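Local coordinates for TRAP solute Binding Protein (Uncultured marine bacterium, PDB 5I7I) that probably serves a TRAP transporter as the extracellular solute-binding protein that captures aromatic acids such as 3-hydroxybenzoate, at residues Lys45-Lys50 with Asp259-Leu264; Lys246-Ser249 with His254-Val257. All blocks are in the same frame, centred on the assembly; numbering follows the deposited sequence.

Interaction 1: Lys45-Lys50 with Asp259-Leu264; sequences KPWSEK and DNNAGL
Lys50 of helix 38-54 reaches across to Asn261, in the loop between helices 252-259 and 264-287, with its methylene chain running beside the amide oxygen. Lys50 CB is still 4.1 Å from Asn261 OD1. From CG onward the chain closes on this oxygen, and Lys50 CD comes as near as 3.0 Å to Asn261 OD1. The chain stays extended until chi4 (-61°), where it bends and brings Lys50 NZ to 2.5 Å from Asn261 OD1, shorter than usual for such a bond, so its exact length deserves little weight. This bond falls 37° above the carbonyl plane of the amide. Lys50 NZ also donates to a water 2.9 Å away, which in turn donates to Asn260 O, and the ammonium forms a salt bridge with Glu54 one turn further along the helix. The other half of the amide, Asn261 ND2, bonds to Glu54 and to Val257 O, an arrangement that restrains its rotation. All this ties helix 38-54 to a loop of the lobe built around the five-stranded mixed sheet of this family 7 solute-binding protein; Gly263 fastens the same loop to strand 136-143 by backbone hydrogen bonding with Leu139. Beside the lysine, buried Trp47 uses its indole N-H: Trp47 NE1 meets Asn261 O at 2.8 Å, almost straight at 177°, with the oxygen in the ring plane and the donor on a carbonyl lone pair. The same indole packs against Val61 and lies edge-to-face with Phe240.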
loop_
_atom_site.group_PDB
_atom_site.type_symbol
_atom_site.label_atom_id
_atom_site.label_comp_id
_atom_site.label_asym_id
_atom_site.label_seq_id
_atom_site.Cartn_x
_atom_site.Cartn_y
_atom_site.Cartn_z
ATOM N N LYS A 45 -0.063 -5.863 15.562
ATOM C CA LYS A 45 0.193 -6.450 16.875
ATOM C C LYS A 45 0.607 -5.394 17.882
ATOM O O LYS A 45 -0.027 -5.303 18.945
ATOM C CB LYS A 45 1.199 -7.595 16.754
ATOM C CG LYS A 45 1.673 -8.139 18.101
ATOM C CD LYS A 45 2.573 -9.349 17.913
ATOM C CE LYS A 45 3.067 -9.926 19.232
ATOM N NZ LYS A 45 4.052 -9.044 19.901
ATOM N N PRO A 46 1.613 -4.560 17.634
ATOM C CA PRO A 46 1.916 -3.519 18.626
ATOM C C PRO A 46 0.819 -2.487 18.796
ATOM O O PRO A 46 0.633 -1.980 19.914
ATOM C CB PRO A 46 3.244 -2.914 18.138
ATOM C CG PRO A 46 3.392 -3.386 16.708
ATOM C CD PRO A 46 2.643 -4.664 16.585
ATOM N N TRP A 47 0.072 -2.161 17.735
ATOM C CA TRP A 47 -1.076 -1.276 17.892
ATOM C C TRP A 47 -2.049 -1.877 18.893
ATOM O O TRP A 47 -2.532 -1.200 19.818
ATOM C CB TRP A 47 -1.748 -1.051 16.529
ATOM C CG TRP A 47 -2.911 -0.139 16.543
ATOM C CD1 TRP A 47 -2.886 1.200 16.401
ATOM C CD2 TRP A 47 -4.289 -0.511 16.680
ATOM N NE1 TRP A 47 -4.166 1.710 16.464
ATOM C CE2 TRP A 47 -5.043 0.669 16.630
ATOM C CE3 TRP A 47 -4.950 -1.730 16.842
ATOM C CZ2 TRP A 47 -6.433 0.673 16.756
ATOM C CZ3 TRP A 47 -6.329 -1.728 16.951
ATOM C CH2 TRP A 47 -7.053 -0.535 16.907
ATOM N N SER A 48 -2.346 -3.159 18.726
ATOM C CA SER A 48 -3.289 -3.818 19.617
ATOM C C SER A 48 -2.761 -3.867 21.042
ATOM O O SER A 48 -3.543 -3.769 21.990
ATOM C CB SER A 48 -3.621 -5.211 19.086
ATOM O OG SER A 48 -2.579 -6.130 19.346
ATOM N N GLU A 49 -1.444 -3.996 21.218
ATOM C CA GLU A 49 -0.875 -4.006 22.568
ATOM C C GLU A 49 -0.966 -2.639 23.225
ATOM O O GLU A 49 -1.175 -2.545 24.443
ATOM C CB GLU A 49 0.579 -4.444 22.523
ATOM C CG GLU A 49 0.742 -5.874 22.131
ATOM C CD GLU A 49 2.147 -6.219 21.676
ATOM O OE1 GLU A 49 2.954 -5.292 21.436
ATOM O OE2 GLU A 49 2.434 -7.433 21.576
ATOM N N LYS A 50 -0.764 -1.571 22.443
ATOM C CA LYS A 50 -0.893 -0.227 22.985
ATOM C C LYS A 50 -2.342 0.051 23.360
ATOM O O LYS A 50 -2.615 0.636 24.420
ATOM C CB LYS A 50 -0.338 0.787 21.977
ATOM C CG LYS A 50 -0.367 2.264 22.425
ATOM C CD LYS A 50 0.348 3.185 21.393
ATOM C CE LYS A 50 0.329 4.677 21.777
ATOM N NZ LYS A 50 -1.047 5.249 21.889
ATOM N N ASP A 259 -8.995 6.781 19.451
ATOM C CA ASP A 259 -8.618 8.000 18.737
ATOM C C ASP A 259 -7.203 8.447 19.078
ATOM O O ASP A 259 -6.529 9.049 18.230
ATOM C CB ASP A 259 -9.665 9.076 18.984
ATOM C CG ASP A 259 -11.007 8.720 18.341
ATOM O OD1 ASP A 259 -10.980 8.099 17.262
ATOM O OD2 ASP A 259 -12.072 9.063 18.875
ATOM N N ASN A 260 -6.713 8.106 20.268
ATOM C CA ASN A 260 -5.317 8.326 20.626
ATOM C C ASN A 260 -4.396 7.397 19.853
ATOM O O ASN A 260 -3.172 7.585 19.872
ATOM C CB ASN A 260 -5.140 8.123 22.134
ATOM C CG ASN A 260 -3.769 8.568 22.654
ATOM O OD1 ASN A 260 -3.057 7.799 23.310
ATOM N ND2 ASN A 260 -3.417 9.814 22.396
ATOM N N ASN A 261 -4.959 6.417 19.183
ATOM C CA ASN A 261 -4.241 5.456 18.366
ATOM C C ASN A 261 -4.771 5.458 16.947
ATOM O O ASN A 261 -4.930 4.413 16.319
ATOM C CB ASN A 261 -4.337 4.081 19.010
ATOM C CG ASN A 261 -3.515 4.005 20.262
ATOM O OD1 ASN A 261 -2.307 3.843 20.183
ATOM N ND2 ASN A 261 -4.145 4.188 21.423
ATOM N N ALA A 262 -5.088 6.648 16.446
ATOM C CA ALA A 262 -5.631 6.818 15.111
ATOM C C ALA A 262 -5.183 8.175 14.591
ATOM O O ALA A 262 -4.592 8.986 15.313
ATOM C CB ALA A 262 -7.162 6.696 15.106
ATOM N N GLY A 263 -5.479 8.411 13.326
ATOM C CA GLY A 263 -5.330 9.720 12.729
ATOM C C GLY A 263 -3.915 9.994 12.239
ATOM O O GLY A 263 -3.122 9.088 12.005
ATOM N N LEU A 264 -3.602 11.278 12.101
ATOM C CA LEU A 264 -2.331 11.683 11.494
ATOM C C LEU A 264 -1.121 11.118 12.234
ATOM O O LEU A 264 -0.135 10.724 11.607
ATOM C CB LEU A 264 -2.272 13.208 11.429
ATOM C CG LEU A 264 -1.129 13.775 10.601
ATOM C CD1 LEU A 264 -1.311 13.441 9.116
ATOM C CD2 LEU A 264 -1.053 15.278 10.814
HETATM O O HOH W 1 -0.246 7.751 20.584
#

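Interaction 2: Lys246-Ser249 with His254-Val257; sequences KYES and HKKV
Lys255 lies across Tyr247 where two short consecutive helices, 244-249 and 252-259, turn back on each other after strand 237-243, at the edge of the lobe with the five-stranded sheet. Apolar contact makes up much of the interface. The aliphatic chain of Lys255 crosses the phenol at about a right angle, with CG making a CH-pi contact 4.2 Å from the centroid of the Tyr247 ring and CD 3.7 Å from Tyr247 CZ. Lys255 CE carries on over the same face and comes to 3.4 Å from Tyr247 O. The ring has its own polar anchor, since Tyr247 OH bonds to Asp259, and Lys137 adds a cation-pi contact. The charged contacts are long: Glu248 OE2 and Lys255 NZ are an ion pair at 4.0 Å, and the pull of the ammonium on the Tyr247 ring is at most weak. Hydrogen bonding settles the lysine tip. A bend at chi4 (78°) swings NZ to the backbone oxygens of Glu248 and Leu250, so that two carbonyls share the ammonium. Lys255 NZ stands 2.9 Å from Glu248 O, displaced 48° above the plane of that carbonyl.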
loop_
_atom_site.group_PDB
_atom_site.type_symbol
_atom_site.label_atom_id
_atom_site.label_comp_id
_atom_site.label_asym_id
_atom_site.label_seq_id
_atom_site.Cartn_x
_atom_site.Cartn_y
_atom_site.Cartn_z
ATOM N N LYS A 246 -19.426 -0.193 15.304
ATOM C CA LYS A 246 -18.694 -0.721 16.446
ATOM C C LYS A 246 -17.944 0.393 17.167
ATOM O O LYS A 246 -17.992 0.495 18.398
ATOM C CB LYS A 246 -17.749 -1.841 16.013
ATOM C CG LYS A 246 -17.078 -2.583 17.179
ATOM C CD LYS A 246 -18.074 -3.353 18.040
ATOM C CE LYS A 246 -17.350 -4.245 19.035
ATOM N NZ LYS A 246 -18.233 -5.331 19.543
ATOM N N TYR A 247 -17.252 1.251 16.415
ATOM C CA TYR A 247 -16.643 2.426 17.025
ATOM C C TYR A 247 -17.689 3.268 17.759
ATOM O O TYR A 247 -17.471 3.699 18.895
ATOM C CB TYR A 247 -15.933 3.275 15.967
ATOM C CG TYR A 247 -15.478 4.630 16.502
ATOM C CD1 TYR A 247 -14.314 4.761 17.255
ATOM C CD2 TYR A 247 -16.231 5.774 16.264
ATOM C CE1 TYR A 247 -13.908 6.000 17.752
ATOM C CE2 TYR A 247 -15.842 7.009 16.758
ATOM C CZ TYR A 247 -14.661 7.119 17.485
ATOM O OH TYR A 247 -14.268 8.342 17.978
ATOM N N GLU A 248 -18.835 3.535 17.114
ATOM C CA GLU A 248 -19.831 4.405 17.737
ATOM C C GLU A 248 -20.430 3.783 18.993
ATOM O O GLU A 248 -20.871 4.510 19.892
ATOM C CB GLU A 248 -20.930 4.776 16.735
ATOM C CG GLU A 248 -20.449 5.734 15.650
ATOM C CD GLU A 248 -19.909 7.036 16.216
ATOM O OE1 GLU A 248 -19.011 7.622 15.571
ATOM O OE2 GLU A 248 -20.354 7.469 17.293
ATOM N N SER A 249 -20.435 2.453 19.095
ATOM C CA SER A 249 -20.949 1.767 20.275
ATOM C C SER A 249 -20.008 1.829 21.470
ATOM O O SER A 249 -20.427 1.507 22.587
ATOM C CB SER A 249 -21.196 0.291 19.957
ATOM O OG SER A 249 -19.983 -0.466 20.041
ATOM N N HIS A 254 -13.421 4.556 25.800
ATOM C CA HIS A 254 -12.852 3.644 24.816
ATOM C C HIS A 254 -12.633 4.337 23.478
ATOM O O HIS A 254 -11.613 4.096 22.821
ATOM C CB HIS A 254 -13.723 2.403 24.659
ATOM C CG HIS A 254 -13.563 1.422 25.768
ATOM N ND1 HIS A 254 -14.324 0.279 25.852
ATOM C CD2 HIS A 254 -12.742 1.414 26.847
ATOM C CE1 HIS A 254 -13.970 -0.397 26.930
ATOM N NE2 HIS A 254 -13.014 0.268 27.550
ATOM N N LYS A 255 -13.570 5.198 23.054
ATOM C CA LYS A 255 -13.346 5.993 21.850
ATOM C C LYS A 255 -12.056 6.783 21.979
ATOM O O LYS A 255 -11.271 6.866 21.029
ATOM C CB LYS A 255 -14.503 6.961 21.601
ATOM C CG LYS A 255 -15.780 6.338 21.111
ATOM C CD LYS A 255 -16.698 7.419 20.563
ATOM C CE LYS A 255 -17.955 6.856 19.927
ATOM N NZ LYS A 255 -18.975 6.443 20.899
ATOM N N LYS A 256 -11.808 7.357 23.154
ATOM C CA LYS A 256 -10.605 8.157 23.324
ATOM C C LYS A 256 -9.342 7.319 23.198
ATOM O O LYS A 256 -8.330 7.806 22.683
ATOM C CB LYS A 256 -10.648 8.892 24.659
ATOM C CG LYS A 256 -11.657 10.011 24.694
ATOM C CD LYS A 256 -11.699 10.644 26.077
ATOM C CE LYS A 256 -12.927 11.490 26.281
ATOM N NZ LYS A 256 -13.109 12.472 25.196
ATOM N N VAL A 257 -9.367 6.067 23.662
ATOM C CA VAL A 257 -8.214 5.191 23.448
ATOM C C VAL A 257 -8.011 4.936 21.956
ATOM O O VAL A 257 -6.887 5.018 21.432
ATOM C CB VAL A 257 -8.374 3.878 24.233
ATOM C CG1 VAL A 257 -7.258 2.901 23.843
ATOM C CG2 VAL A 257 -8.376 4.150 25.736
#

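In the fold
Both contacts illustrate a lysine whose methylenes lie along a neighbouring side chain while its ammonium group finds oxygen, yet their settings differ. Interaction 1 is partly buried and joins elements far apart in sequence, with an indole and an asparagine as its inner members; interaction 2 is a surface contact between chain neighbours, where the stem of the lysine covers a phenol. The lysine meets an amide oxygen in the first and backbone carbonyls in the second. Helix 252-259 links them: interaction 2 uses its middle, while the segment 259-264 of interaction 1 takes over at its end. There the carboxylate of Asp259, a residue of that segment, is the partner of the phenol of interaction 2, so the contacts touch directly.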